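PDB 5GPE: transcriptional regulator, MerR-family from Cupriavidus metallidurans CH34, which probably acts as a DNA-binding transcription factor of the MerR family that responds to metal ions, and is known to bind lead(II) selectively. Local coordinates for residues B[4-7]-B[8-12]; B[106-109]-B[110-113]; B[60-63]-B[64-67]; B[40-43]-B[44-48]. All blocks are in the same frame, centred on the assembly; numbering follows the deposited sequence.

Interaction 1 (B[4-7]-B[8-12])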
ATOM      1  N   ILE B   4     -14.084  19.269  20.131  1.00 22.02           N
ATOM      2  CA  ILE B   4     -13.554  18.247  19.227  1.00 22.15           C
ATOM      3  C   ILE B   4     -14.117  16.839  19.507  1.00 21.92           C
ATOM      4  O   ILE B   4     -14.403  16.090  18.569  1.00 24.45           O
ATOM      5  CB  ILE B   4     -12.001  18.258  19.216  1.00 22.57           C
ATOM      6  CG1 ILE B   4     -11.467  17.403  18.061  1.00 22.42           C
ATOM      7  CG2 ILE B   4     -11.412  17.787  20.551  1.00 24.27           C
ATOM      8  CD1 ILE B   4     -10.036  17.718  17.691  1.00 22.82           C
ATOM      9  N   GLY B   5     -14.273  16.490  20.786  1.00 21.74           N
ATOM     10  CA  GLY B   5     -14.866  15.203  21.193  1.00 23.55           C
ATOM     11  C   GLY B   5     -16.268  14.977  20.627  1.00 23.86           C
ATOM     12  O   GLY B   5     -16.587  13.894  20.133  1.00 23.75           O
ATOM     13  N   GLU B   6     -17.085  16.017  20.668  1.00 23.93           N
ATOM     14  CA  GLU B   6     -18.448  15.937  20.147  1.00 23.71           C
ATOM     15  C   GLU B   6     -18.438  15.886  18.620  1.00 23.79           C
ATOM     16  O   GLU B   6     -19.245  15.176  18.023  1.00 25.99           O
ATOM     17  CB  GLU B   6     -19.297  17.118  20.627  1.00 25.47           C
ATOM     18  CG  GLU B   6     -20.773  16.968  20.271  1.00 28.00           C
ATOM     19  CD  GLU B   6     -21.644  18.172  20.616  1.00 32.60           C
ATOM     20  OE1 GLU B   6     -21.217  19.026  21.410  1.00 31.71           O
ATOM     21  OE2 GLU B   6     -22.783  18.257  20.100  1.00 36.54           O
ATOM     22  N   LEU B   7     -17.556  16.669  18.006  1.00 23.70           N
ATOM     23  CA  LEU B   7     -17.365  16.638  16.554  1.00 24.49           C
ATOM     24  C   LEU B   7     -16.999  15.227  16.084  1.00 22.53           C
ATOM     25  O   LEU B   7     -17.593  14.714  15.148  1.00 20.44           O
ATOM     26  CB  LEU B   7     -16.275  17.632  16.128  1.00 26.47           C
ATOM     27  CG  LEU B   7     -15.911  17.661  14.639  1.00 26.77           C
ATOM     28  CD1 LEU B   7     -17.092  18.125  13.799  1.00 29.82           C
ATOM     29  CD2 LEU B   7     -14.714  18.564  14.412  1.00 26.00           C
ATOM     30  N   GLY B   8     -16.040  14.617  16.768  1.00 21.11           N
ATOM     31  CA  GLY B   8     -15.637  13.229  16.507  1.00 22.97           C
ATOM     32  C   GLY B   8     -16.757  12.208  16.621  1.00 24.90           C
ATOM     33  O   GLY B   8     -16.926  11.358  15.740  1.00 26.20           O
ATOM     34  N   LYS B   9     -17.530  12.308  17.696  1.00 25.59           N
ATOM     35  CA  LYS B   9     -18.755  11.519  17.893  1.00 29.51           C
ATOM     36  C   LYS B   9     -19.723  11.648  16.711  1.00 26.72           C
ATOM     37  O   LYS B   9     -20.180  10.651  16.157  1.00 25.24           O
ATOM     38  CB  LYS B   9     -19.459  11.972  19.201  1.00 36.71           C
ATOM     39  CG  LYS B   9     -19.069  11.106  20.411  1.00 44.31           C
ATOM     40  CD  LYS B   9     -20.244  10.303  20.944  1.00 52.36           C
ATOM     41  CE  LYS B   9     -19.769   9.087  21.774  1.00 59.48           C
ATOM     42  NZ  LYS B   9     -18.766   9.364  22.856  1.00 65.20           N
ATOM     43  N   LYS B  10     -20.005  12.885  16.320  1.00 28.33           N
ATOM     44  CA  LYS B  10     -20.933  13.165  15.210  1.00 29.61           C
ATOM     45  C   LYS B  10     -20.424  12.704  13.843  1.00 28.65           C
ATOM     46  O   LYS B  10     -21.217  12.301  12.997  1.00 27.46           O
ATOM     47  CB  LYS B  10     -21.301  14.650  15.168  1.00 30.86           C
ATOM     48  CG  LYS B  10     -22.473  14.988  16.067  1.00 33.98           C
ATOM     49  CD  LYS B  10     -22.775  16.469  16.050  1.00 37.83           C
ATOM     50  CE  LYS B  10     -24.182  16.744  16.578  1.00 44.07           C
ATOM     51  NZ  LYS B  10     -24.310  18.099  17.167  1.00 49.34           N
ATOM     52  N   ALA B  11     -19.112  12.771  13.633  1.00 26.72           N
ATOM     53  CA  ALA B  11     -18.507  12.323  12.380  1.00 26.24           C
ATOM     54  C   ALA B  11     -18.159  10.828  12.377  1.00 26.57           C
ATOM     55  O   ALA B  11     -17.712  10.301  11.361  1.00 24.66           O
ATOM     56  CB  ALA B  11     -17.268  13.148  12.078  1.00 26.44           C
ATOM     57  N   ASP B  12     -18.370  10.156  13.511  1.00 28.04           N
ATOM     58  CA  ASP B  12     -18.015   8.748  13.697  1.00 28.79           C
ATOM     59  C   ASP B  12     -16.508   8.505  13.435  1.00 27.94           C
ATOM     60  O   ASP B  12     -16.118   7.589  12.714  1.00 27.47           O
ATOM     61  CB  ASP B  12     -18.900   7.842  12.825  1.00 31.05           C
ATOM     62  CG  ASP B  12     -18.978   6.405  13.342  1.00 35.48           C
ATOM     63  OD1 ASP B  12     -18.626   6.145  14.513  1.00 38.39           O
ATOM     64  OD2 ASP B  12     -19.393   5.520  12.571  1.00 38.03           O
TER
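E6 and K10, one turn apart on helix 4-11, reach outward side by side and meet at their charged ends. NZ of K10 approaches OE2 of E6 at 3.3 Å, a salt bridge whose hydrogen bond is weak. Both chains are extended beyond CG. In E6, chi1 of -172° sets CG opposite the backbone N, beside its own carbonyl carbon, and the carboxylate is carried along the helix surface to the lysine. Long, flexible, charged side chains suit this exposed flank.

Behind this pair the backbone is regularly helical. N of G8 donates to O of I4 at 2.8 Å, and N of K9 and N of K10 bond in the same way to O of G5 and O of E6. The next bond, from N of A11 to O of L7 at 2.9 Å, is the most bent of the four, with an N-H...O angle of 148°. Just beyond, D12 takes a positive phi of 57° and its N turns back to O of K9, ending the helix in a Schellman motif.

The inner side is apolar. I4 and L7 lean on V18 of helix 15-23, while L7 and the small A11 pack against L48 of helix 42-56; O of A11 is held by R52. G8, with no side chain, keeps this buried turn slim.

The helix is therefore amphipathic: its apolar side fastens the first helix of the MerR-type helix-turn-helix to its neighbours, whereas the solvent-facing ion pair, with its weak hydrogen bond, probably adds only modestly to helix stability.

Interaction 2 (B[106-109]-B[110-113])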
ATOM      1  N   LEU B 106       3.023 -16.619  -8.169  1.00 19.37           N
ATOM      2  CA  LEU B 106       2.975 -17.320  -6.886  1.00 18.97           C
ATOM      3  C   LEU B 106       2.392 -18.729  -7.023  1.00 18.75           C
ATOM      4  O   LEU B 106       2.845 -19.643  -6.354  1.00 18.86           O
ATOM      5  CB  LEU B 106       2.183 -16.508  -5.856  1.00 18.73           C
ATOM      6  CG  LEU B 106       2.828 -15.203  -5.394  1.00 17.67           C
ATOM      7  CD1 LEU B 106       1.846 -14.377  -4.566  1.00 17.56           C
ATOM      8  CD2 LEU B 106       4.083 -15.440  -4.577  1.00 18.62           C
ATOM      9  N   MET B 107       1.406 -18.899  -7.902  1.00 18.13           N
ATOM     10  CA  MET B 107       0.862 -20.237  -8.197  1.00 20.46           C
ATOM     11  C   MET B 107       1.941 -21.167  -8.775  1.00 20.29           C
ATOM     12  O   MET B 107       2.038 -22.338  -8.411  1.00 20.65           O
ATOM     13  CB  MET B 107      -0.327 -20.137  -9.156  1.00 21.71           C
ATOM     14  CG  MET B 107      -1.576 -19.541  -8.493  1.00 22.62           C
ATOM     15  SD  MET B 107      -2.876 -19.123  -9.683  1.00 24.18           S
ATOM     16  CE  MET B 107      -3.412 -20.782 -10.132  1.00 28.73           C
ATOM     17  N   ASP B 108       2.755 -20.629  -9.671  1.00 17.75           N
ATOM     18  CA  ASP B 108       3.876 -21.388 -10.233  1.00 22.88           C
ATOM     19  C   ASP B 108       4.885 -21.777  -9.130  1.00 22.07           C
ATOM     20  O   ASP B 108       5.356 -22.915  -9.065  1.00 23.30           O
ATOM     21  CB  ASP B 108       4.561 -20.582 -11.336  1.00 24.65           C
ATOM     22  CG  ASP B 108       5.519 -21.427 -12.161  1.00 27.25           C
ATOM     23  OD1 ASP B 108       5.051 -22.219 -13.007  1.00 33.15           O
ATOM     24  OD2 ASP B 108       6.734 -21.297 -11.959  1.00 28.54           O
ATOM     25  N   LEU B 109       5.192 -20.827  -8.252  1.00 17.39           N
ATOM     26  CA  LEU B 109       6.079 -21.077  -7.115  1.00 23.19           C
ATOM     27  C   LEU B 109       5.533 -22.223  -6.257  1.00 21.91           C
ATOM     28  O   LEU B 109       6.252 -23.172  -5.960  1.00 20.65           O
ATOM     29  CB  LEU B 109       6.270 -19.803  -6.280  1.00 22.62           C
ATOM     30  CG  LEU B 109       7.325 -19.856  -5.164  1.00 24.38           C
ATOM     31  CD1 LEU B 109       8.728 -20.106  -5.729  1.00 24.40           C
ATOM     32  CD2 LEU B 109       7.296 -18.575  -4.341  1.00 24.37           C
ATOM     33  N   ARG B 110       4.248 -22.137  -5.896  1.00 21.35           N
ATOM     34  CA  ARG B 110       3.616 -23.164  -5.070  1.00 22.43           C
ATOM     35  C   ARG B 110       3.685 -24.566  -5.692  1.00 25.55           C
ATOM     36  O   ARG B 110       3.871 -25.552  -4.966  1.00 23.84           O
ATOM     37  CB  ARG B 110       2.156 -22.789  -4.786  1.00 23.26           C
ATOM     38  CG  ARG B 110       1.364 -23.786  -3.951  1.00 23.97           C
ATOM     39  CD  ARG B 110       1.952 -23.992  -2.564  1.00 23.24           C
ATOM     40  NE  ARG B 110       1.255 -25.053  -1.828  1.00 23.12           N
ATOM     41  CZ  ARG B 110       1.487 -26.358  -1.943  1.00 20.65           C
ATOM     42  NH1 ARG B 110       2.416 -26.840  -2.768  1.00 18.64           N
ATOM     43  NH2 ARG B 110       0.789 -27.200  -1.209  1.00 25.59           N
ATOM     44  N   ARG B 111       3.496 -24.638  -7.012  1.00 28.42           N
ATOM     45  CA  ARG B 111       3.537 -25.909  -7.771  1.00 29.29           C
ATOM     46  C   ARG B 111       4.905 -26.600  -7.718  1.00 28.57           C
ATOM     47  O   ARG B 111       4.985 -27.789  -7.971  1.00 30.68           O
ATOM     48  CB  ARG B 111       3.144 -25.708  -9.253  1.00 33.30           C
ATOM     49  CG  ARG B 111       1.646 -25.617  -9.532  1.00 35.54           C
ATOM     50  CD  ARG B 111       1.322 -25.773 -11.021  1.00 38.89           C
ATOM     51  NE  ARG B 111       1.935 -24.743 -11.880  1.00 39.67           N
ATOM     52  CZ  ARG B 111       1.434 -23.518 -12.137  1.00 38.12           C
ATOM     53  NH1 ARG B 111       0.286 -23.091 -11.602  1.00 38.22           N
ATOM     54  NH2 ARG B 111       2.104 -22.689 -12.940  1.00 37.66           N
ATOM     55  N   SER B 112       5.955 -25.854  -7.372  1.00 27.49           N
ATOM     56  CA  SER B 112       7.318 -26.375  -7.318  1.00 28.44           C
ATOM     57  C   SER B 112       7.559 -27.299  -6.084  1.00 26.69           C
ATOM     58  O   SER B 112       8.559 -27.973  -6.028  1.00 27.39           O
ATOM     59  CB  SER B 112       8.350 -25.214  -7.330  1.00 29.11           C
ATOM     60  OG  SER B 112       8.483 -24.728  -6.030  1.00 30.93           O
ATOM     61  N   CYS B 113       6.651 -27.330  -5.110  1.00 27.05           N
ATOM     62  CA  CYS B 113       6.798 -28.242  -3.963  1.00 29.05           C
ATOM     63  C   CYS B 113       5.498 -29.029  -3.773  1.00 33.16           C
ATOM     64  O   CYS B 113       4.443 -28.452  -3.787  1.00 29.90           O
ATOM     65  CB  CYS B 113       7.241 -27.468  -2.720  1.00 30.01           C
ATOM     66  SG  CYS B 113       8.085 -28.475  -1.448  1.00 29.75           S
TER
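D108 and R111 cross at about a right angle near the C-terminal end of helix 79-111. The carboxylate and guanidinium planes stand 75° apart, so the two groups cannot pair as a flat, doubly bonded fork; NH2 of R111 alone reaches OD1 of D108, at 3.0 Å, in a salt bridge whose hydrogen bond is weak and bent to 130°. A bend at chi3 folds the arginine back over the helix, laying one guanidinium face over O of M107 and CA of D108.

S112 is oriented quite differently. Its chi1 of 83° places OG between its backbone N and carbonyl carbon, from where the hydroxyl donates to O of L109 at 2.7 Å, in the carbonyl plane. N of S112 donates to the same oxygen at 3.0 Å, but from above that plane. Two donors thus grip one carbonyl near the C-terminal end of the helix; N of S112 also keeps a weak bond of 3.4 Å to O of D108. Serine suits this place because its hydroxyl, one bond from CB, is short enough to fold back onto O of L109.

R110 points elsewhere: NE forms a salt bridge with D86 of the second subunit, while NH1 lies 2.8 Å from O of C113, a weak bond in the guanidinium plane. L109 and S112 rest on I124 of helix 123-128.

C113 follows at once, with its side chain about 3 Å from the lead(II) ion that C122 also binds. The polar grip on O of L109, and an arginine that bridges to D86 of the second subunit, probably help to set the direction in which the chain enters the metal-binding loop.

Interaction 3 (B[60-63]-B[64-67])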
ATOM      1  N   THR B  60      -6.030   9.415  -1.801  1.00 16.98           N
ATOM      2  CA  THR B  60      -4.952   9.823  -0.913  1.00 17.45           C
ATOM      3  C   THR B  60      -5.233  11.212  -0.354  1.00 17.91           C
ATOM      4  O   THR B  60      -6.074  11.957  -0.879  1.00 19.22           O
ATOM      5  CB  THR B  60      -3.602   9.898  -1.654  1.00 18.20           C
ATOM      6  OG1 THR B  60      -3.609  11.041  -2.525  1.00 17.77           O
ATOM      7  CG2 THR B  60      -3.331   8.606  -2.451  1.00 19.57           C
ATOM      8  N   LEU B  61      -4.479  11.580   0.669  1.00 18.68           N
ATOM      9  CA  LEU B  61      -4.563  12.930   1.244  1.00 20.61           C
ATOM     10  C   LEU B  61      -4.276  14.044   0.226  1.00 18.95           C
ATOM     11  O   LEU B  61      -4.872  15.109   0.295  1.00 17.20           O
ATOM     12  CB  LEU B  61      -3.613  13.076   2.431  1.00 24.78           C
ATOM     13  CG  LEU B  61      -4.154  12.807   3.856  1.00 28.17           C
ATOM     14  CD1 LEU B  61      -5.211  11.723   3.941  1.00 28.58           C
ATOM     15  CD2 LEU B  61      -2.988  12.477   4.771  1.00 34.69           C
ATOM     16  N   ASP B  62      -3.366  13.788  -0.718  1.00 20.19           N
ATOM     17  CA  ASP B  62      -3.051  14.757  -1.798  1.00 21.48           C
ATOM     18  C   ASP B  62      -4.225  14.977  -2.760  1.00 19.61           C
ATOM     19  O   ASP B  62      -4.535  16.114  -3.126  1.00 18.99           O
ATOM     20  CB  ASP B  62      -1.816  14.308  -2.597  1.00 23.32           C
ATOM     21  CG  ASP B  62      -0.549  14.320  -1.759  1.00 24.70           C
ATOM     22  OD1 ASP B  62      -0.300  15.335  -1.075  1.00 26.71           O
ATOM     23  OD2 ASP B  62       0.188  13.315  -1.775  1.00 30.35           O
ATOM     24  N   GLU B  63      -4.885  13.892  -3.153  1.00 17.93           N
ATOM     25  CA  GLU B  63      -6.106  13.985  -3.979  1.00 17.37           C
ATOM     26  C   GLU B  63      -7.233  14.709  -3.251  1.00 16.37           C
ATOM     27  O   GLU B  63      -7.964  15.504  -3.836  1.00 16.18           O
ATOM     28  CB  GLU B  63      -6.580  12.596  -4.405  1.00 18.62           C
ATOM     29  CG  GLU B  63      -5.656  11.889  -5.393  1.00 20.80           C
ATOM     30  CD  GLU B  63      -6.051  10.435  -5.611  1.00 23.03           C
ATOM     31  OE1 GLU B  63      -5.911   9.614  -4.674  1.00 22.94           O
ATOM     32  OE2 GLU B  63      -6.552  10.114  -6.718  1.00 28.96           O
ATOM     33  N   ILE B  64      -7.370  14.432  -1.966  1.00 16.58           N
ATOM     34  CA  ILE B  64      -8.434  15.038  -1.161  1.00 16.93           C
ATOM     35  C   ILE B  64      -8.214  16.541  -1.002  1.00 17.08           C
ATOM     36  O   ILE B  64      -9.155  17.318  -1.039  1.00 17.81           O
ATOM     37  CB  ILE B  64      -8.585  14.323   0.200  1.00 17.70           C
ATOM     38  CG1 ILE B  64      -9.124  12.916  -0.034  1.00 18.05           C
ATOM     39  CG2 ILE B  64      -9.529  15.085   1.138  1.00 17.97           C
ATOM     40  CD1 ILE B  64      -9.009  11.982   1.156  1.00 20.31           C
ATOM     41  N   ARG B  65      -6.959  16.915  -0.828  1.00 18.08           N
ATOM     42  CA  ARG B  65      -6.519  18.286  -0.713  1.00 19.74           C
ATOM     43  C   ARG B  65      -6.946  19.011  -2.024  1.00 18.22           C
ATOM     44  O   ARG B  65      -7.506  20.046  -1.997  1.00 15.55           O
ATOM     45  CB  ARG B  65      -5.003  18.380  -0.448  1.00 23.25           C
ATOM     46  CG  ARG B  65      -4.595  19.454   0.543  1.00 30.44           C
ATOM     47  CD  ARG B  65      -3.244  19.318   1.317  1.00 36.22           C
ATOM     48  NE  ARG B  65      -2.549  18.078   1.082  1.00 39.71           N
ATOM     49  CZ  ARG B  65      -2.054  17.275   2.002  1.00 40.38           C
ATOM     50  NH1 ARG B  65      -2.104  17.581   3.248  1.00 46.19           N
ATOM     51  NH2 ARG B  65      -1.507  16.153   1.660  1.00 35.25           N
ATOM     52  N   GLN B  66      -6.663  18.394  -3.148  1.00 18.91           N
ATOM     53  CA  GLN B  66      -7.035  18.919  -4.484  1.00 20.27           C
ATOM     54  C   GLN B  66      -8.548  19.080  -4.628  1.00 19.46           C
ATOM     55  O   GLN B  66      -9.018  20.144  -5.031  1.00 18.89           O
ATOM     56  CB  GLN B  66      -6.491  18.054  -5.679  1.00 23.29           C
ATOM     57  CG  GLN B  66      -5.009  18.297  -5.907  1.00 27.81           C
ATOM     58  CD  GLN B  66      -4.444  17.589  -7.137  1.00 33.78           C
ATOM     59  OE1 GLN B  66      -5.158  16.915  -7.886  1.00 36.34           O
ATOM     60  NE2 GLN B  66      -3.155  17.781  -7.370  1.00 40.92           N
ATOM     61  N   LEU B  67      -9.301  18.054  -4.229  1.00 19.15           N
ATOM     62  CA  LEU B  67     -10.769  18.120  -4.298  1.00 18.88           C
ATOM     63  C   LEU B  67     -11.353  19.199  -3.393  1.00 18.80           C
ATOM     64  O   LEU B  67     -12.257  19.933  -3.811  1.00 19.81           O
ATOM     65  CB  LEU B  67     -11.406  16.774  -3.950  1.00 18.88           C
ATOM     66  CG  LEU B  67     -11.159  15.651  -4.952  1.00 18.61           C
ATOM     67  CD1 LEU B  67     -11.654  14.354  -4.360  1.00 18.61           C
ATOM     68  CD2 LEU B  67     -11.855  15.915  -6.267  1.00 19.80           C
TER
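D62 and R65 form the salt bridge of this first turn, lying side by side. NH2 of R65 meets OD1 of D62 at 3.1 Å, coming from above the carboxylate plane, and the two flat groups are turned 47° apart. L61 O lies over one face of the guanidinium, and NH1 of R65 has a second anion in E24.

Around the helix start, T60, the N-cap residue, and E63 close a capping box. N of E63, which would otherwise lack a helical acceptor, donates to OG1 of T60 at 3.2 Å, and N of T60 returns a nearly straight bond to OE1 of E63 at 2.9 Å. The other carboxylate oxygen, OE2, accepts from H88. Threonine's short side chain keeps the hydroxyl near that N-H, and glutamate is long enough to reach back.

Deeper in, O of T60 receives N of I64 at 3.0 Å, while CG1 of I64 touches the same oxygen at 3.3 Å. I64 and L67 then pack on C54 of helix 42-56, and L67 also on L84 of helix 79-111. This is a capping-box helix start, here opening the second helix of the pair 42-56 and 61-71 in the MerR-type domain.

Interaction 4 (B[40-43]-B[44-48])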
ATOM      1  N   TYR B  40     -15.880  24.039  17.162  1.00 24.26           N
ATOM      2  CA  TYR B  40     -16.216  23.619  15.800  1.00 26.03           C
ATOM      3  C   TYR B  40     -17.725  23.678  15.603  1.00 28.63           C
ATOM      4  O   TYR B  40     -18.485  23.722  16.560  1.00 28.25           O
ATOM      5  CB  TYR B  40     -15.700  22.197  15.540  1.00 25.51           C
ATOM      6  CG  TYR B  40     -14.215  22.020  15.818  1.00 25.06           C
ATOM      7  CD1 TYR B  40     -13.755  21.707  17.098  1.00 25.68           C
ATOM      8  CD2 TYR B  40     -13.275  22.157  14.803  1.00 25.86           C
ATOM      9  CE1 TYR B  40     -12.404  21.538  17.360  1.00 27.17           C
ATOM     10  CE2 TYR B  40     -11.914  21.993  15.047  1.00 26.33           C
ATOM     11  CZ  TYR B  40     -11.487  21.681  16.327  1.00 28.60           C
ATOM     12  OH  TYR B  40     -10.152  21.509  16.582  1.00 30.08           O
ATOM     13  N   ASP B  41     -18.152  23.651  14.350  1.00 31.07           N
ATOM     14  CA  ASP B  41     -19.571  23.719  13.989  1.00 32.96           C
ATOM     15  C   ASP B  41     -19.902  22.805  12.794  1.00 31.79           C
ATOM     16  O   ASP B  41     -19.074  21.965  12.388  1.00 28.52           O
ATOM     17  CB  ASP B  41     -19.983  25.191  13.758  1.00 39.30           C
ATOM     18  CG  ASP B  41     -19.341  25.816  12.523  1.00 44.42           C
ATOM     19  OD1 ASP B  41     -18.844  25.097  11.631  1.00 51.47           O
ATOM     20  OD2 ASP B  41     -19.338  27.061  12.443  1.00 56.41           O
ATOM     21  N   GLU B  42     -21.098  22.988  12.234  1.00 31.29           N
ATOM     22  CA  GLU B  42     -21.639  22.150  11.153  1.00 31.76           C
ATOM     23  C   GLU B  42     -20.732  22.052   9.916  1.00 29.57           C
ATOM     24  O   GLU B  42     -20.674  21.000   9.269  1.00 26.97           O
ATOM     25  CB  GLU B  42     -23.037  22.663  10.739  1.00 33.47           C
ATOM     26  CG  GLU B  42     -23.802  21.781   9.741  1.00 37.38           C
ATOM     27  CD  GLU B  42     -24.189  20.403  10.282  1.00 39.14           C
ATOM     28  OE1 GLU B  42     -24.209  20.201  11.522  1.00 40.83           O
ATOM     29  OE2 GLU B  42     -24.477  19.510   9.454  1.00 43.94           O
ATOM     30  N   VAL B  43     -20.038  23.139   9.598  1.00 28.71           N
ATOM     31  CA  VAL B  43     -19.120  23.182   8.445  1.00 29.76           C
ATOM     32  C   VAL B  43     -18.005  22.130   8.595  1.00 27.75           C
ATOM     33  O   VAL B  43     -17.646  21.460   7.628  1.00 27.11           O
ATOM     34  CB  VAL B  43     -18.508  24.591   8.244  1.00 33.21           C
ATOM     35  CG1 VAL B  43     -17.490  24.597   7.109  1.00 35.07           C
ATOM     36  CG2 VAL B  43     -19.601  25.617   7.944  1.00 35.01           C
ATOM     37  N   HIS B  44     -17.466  22.010   9.808  1.00 27.46           N
ATOM     38  CA  HIS B  44     -16.398  21.052  10.105  1.00 26.02           C
ATOM     39  C   HIS B  44     -16.887  19.617  10.035  1.00 24.90           C
ATOM     40  O   HIS B  44     -16.188  18.753   9.504  1.00 25.36           O
ATOM     41  CB  HIS B  44     -15.778  21.306  11.478  1.00 27.59           C
ATOM     42  CG  HIS B  44     -15.143  22.656  11.607  1.00 28.85           C
ATOM     43  ND1 HIS B  44     -15.857  23.781  11.956  1.00 27.63           N
ATOM     44  CD2 HIS B  44     -13.867  23.067  11.412  1.00 28.30           C
ATOM     45  CE1 HIS B  44     -15.052  24.826  11.978  1.00 27.71           C
ATOM     46  NE2 HIS B  44     -13.839  24.418  11.652  1.00 29.21           N
ATOM     47  N   LEU B  45     -18.096  19.380  10.535  1.00 23.40           N
ATOM     48  CA  LEU B  45     -18.733  18.069  10.434  1.00 25.08           C
ATOM     49  C   LEU B  45     -18.905  17.645   8.971  1.00 23.22           C
ATOM     50  O   LEU B  45     -18.516  16.540   8.597  1.00 22.05           O
ATOM     51  CB  LEU B  45     -20.089  18.044  11.160  1.00 28.24           C
ATOM     52  CG  LEU B  45     -20.902  16.737  11.092  1.00 29.40           C
ATOM     53  CD1 LEU B  45     -20.102  15.535  11.589  1.00 27.43           C
ATOM     54  CD2 LEU B  45     -22.201  16.869  11.882  1.00 30.64           C
ATOM     55  N   GLN B  46     -19.466  18.527   8.147  1.00 22.26           N
ATOM     56  CA  GLN B  46     -19.674  18.222   6.730  1.00 24.28           C
ATOM     57  C   GLN B  46     -18.351  17.992   5.991  1.00 22.71           C
ATOM     58  O   GLN B  46     -18.266  17.170   5.080  1.00 20.81           O
ATOM     59  CB  GLN B  46     -20.490  19.318   6.034  1.00 27.51           C
ATOM     60  CG  GLN B  46     -21.957  19.368   6.463  1.00 30.02           C
ATOM     61  CD  GLN B  46     -22.633  17.999   6.412  1.00 32.87           C
ATOM     62  OE1 GLN B  46     -22.484  17.254   5.433  1.00 35.25           O
ATOM     63  NE2 GLN B  46     -23.342  17.642   7.483  1.00 34.40           N
ATOM     64  N   ARG B  47     -17.299  18.664   6.428  1.00 22.57           N
ATOM     65  CA  ARG B  47     -15.978  18.492   5.874  1.00 23.66           C
ATOM     66  C   ARG B  47     -15.449  17.098   6.208  1.00 22.79           C
ATOM     67  O   ARG B  47     -14.978  16.412   5.378  1.00 21.83           O
ATOM     68  CB  ARG B  47     -15.053  19.533   6.433  1.00 27.37           C
ATOM     69  CG  ARG B  47     -13.604  19.287   6.162  1.00 29.79           C
ATOM     70  CD  ARG B  47     -13.362  19.429   4.716  1.00 31.97           C
ATOM     71  NE  ARG B  47     -13.737  20.707   4.164  1.00 34.52           N
ATOM     72  CZ  ARG B  47     -12.937  21.743   4.043  1.00 33.21           C
ATOM     73  NH1 ARG B  47     -11.725  21.711   4.485  1.00 33.01           N
ATOM     74  NH2 ARG B  47     -13.381  22.821   3.464  1.00 38.84           N
ATOM     75  N   LEU B  48     -15.578  16.693   7.442  1.00 22.70           N
ATOM     76  CA  LEU B  48     -15.149  15.363   7.873  1.00 22.43           C
ATOM     77  C   LEU B  48     -15.874  14.245   7.147  1.00 21.96           C
ATOM     78  O   LEU B  48     -15.260  13.247   6.763  1.00 21.35           O
ATOM     79  CB  LEU B  48     -15.314  15.189   9.383  1.00 21.74           C
ATOM     80  CG  LEU B  48     -14.304  15.928  10.260  1.00 22.01           C
ATOM     81  CD1 LEU B  48     -14.706  15.835  11.720  1.00 22.16           C
ATOM     82  CD2 LEU B  48     -12.916  15.351  10.012  1.00 21.48           C
TER
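H44 folds back over the start of helix 42-56 to meet Y40 and D41. Its CB lies 3.5 Å from O of D41, and chi1 of -61° keeps CG beside the backbone N, swinging the ring toward the residues before it. CD2 of H44 is 3.6 Å from CD2 of Y40, whose edge is turned to the imidazole face in a T-shaped stack with planes at 87°. CB of Y40 adds a CH-pi contact over the histidine ring.

ND1 donates to OD1 of D41 at 3.3 Å, from above the carboxylate plane, while N of D41 points almost straight at ND1 in a weak bond, the return half of the capping box. At the far end NE2 donates a hydrogen bond to O of E29, anchoring the preceding loop. OD1 of D41 also accepts from N of V43, at 3.1 Å and from the opposite face, so aspartate caps the helix.

NE2 of Q46 donates to OE2 of E42 at 2.9 Å, amide to exposed acid. With NE2 of H44 committed, ND1 can donate only if the ring is doubly protonated and accept only if it is not; the carboxylate probably favours the charged form, but geometry leaves the choice open.

In the fold
Interactions 1 and 4 form one core: their centres are 10 Å apart, and they touch where CD1 of L45 lies 3.6 Å from N of A11 and CG of L7 lies 3.6 Å from CD1 of L48. Interaction 3 stands on the next helix, its centre 18 Å from that of interaction 4, in the same MerR-type domain. Interaction 2 is remote, about 49 Å from interaction 1 between centres, at the far end of helix 79-111. It holds the lead ligand C113. Yet L67 of interaction 3 lies about 8 Å from a lead ion and touches L125 of the second subunit, so dimerisation probably brings one subunit's metal site close to the other's DNA-binding half.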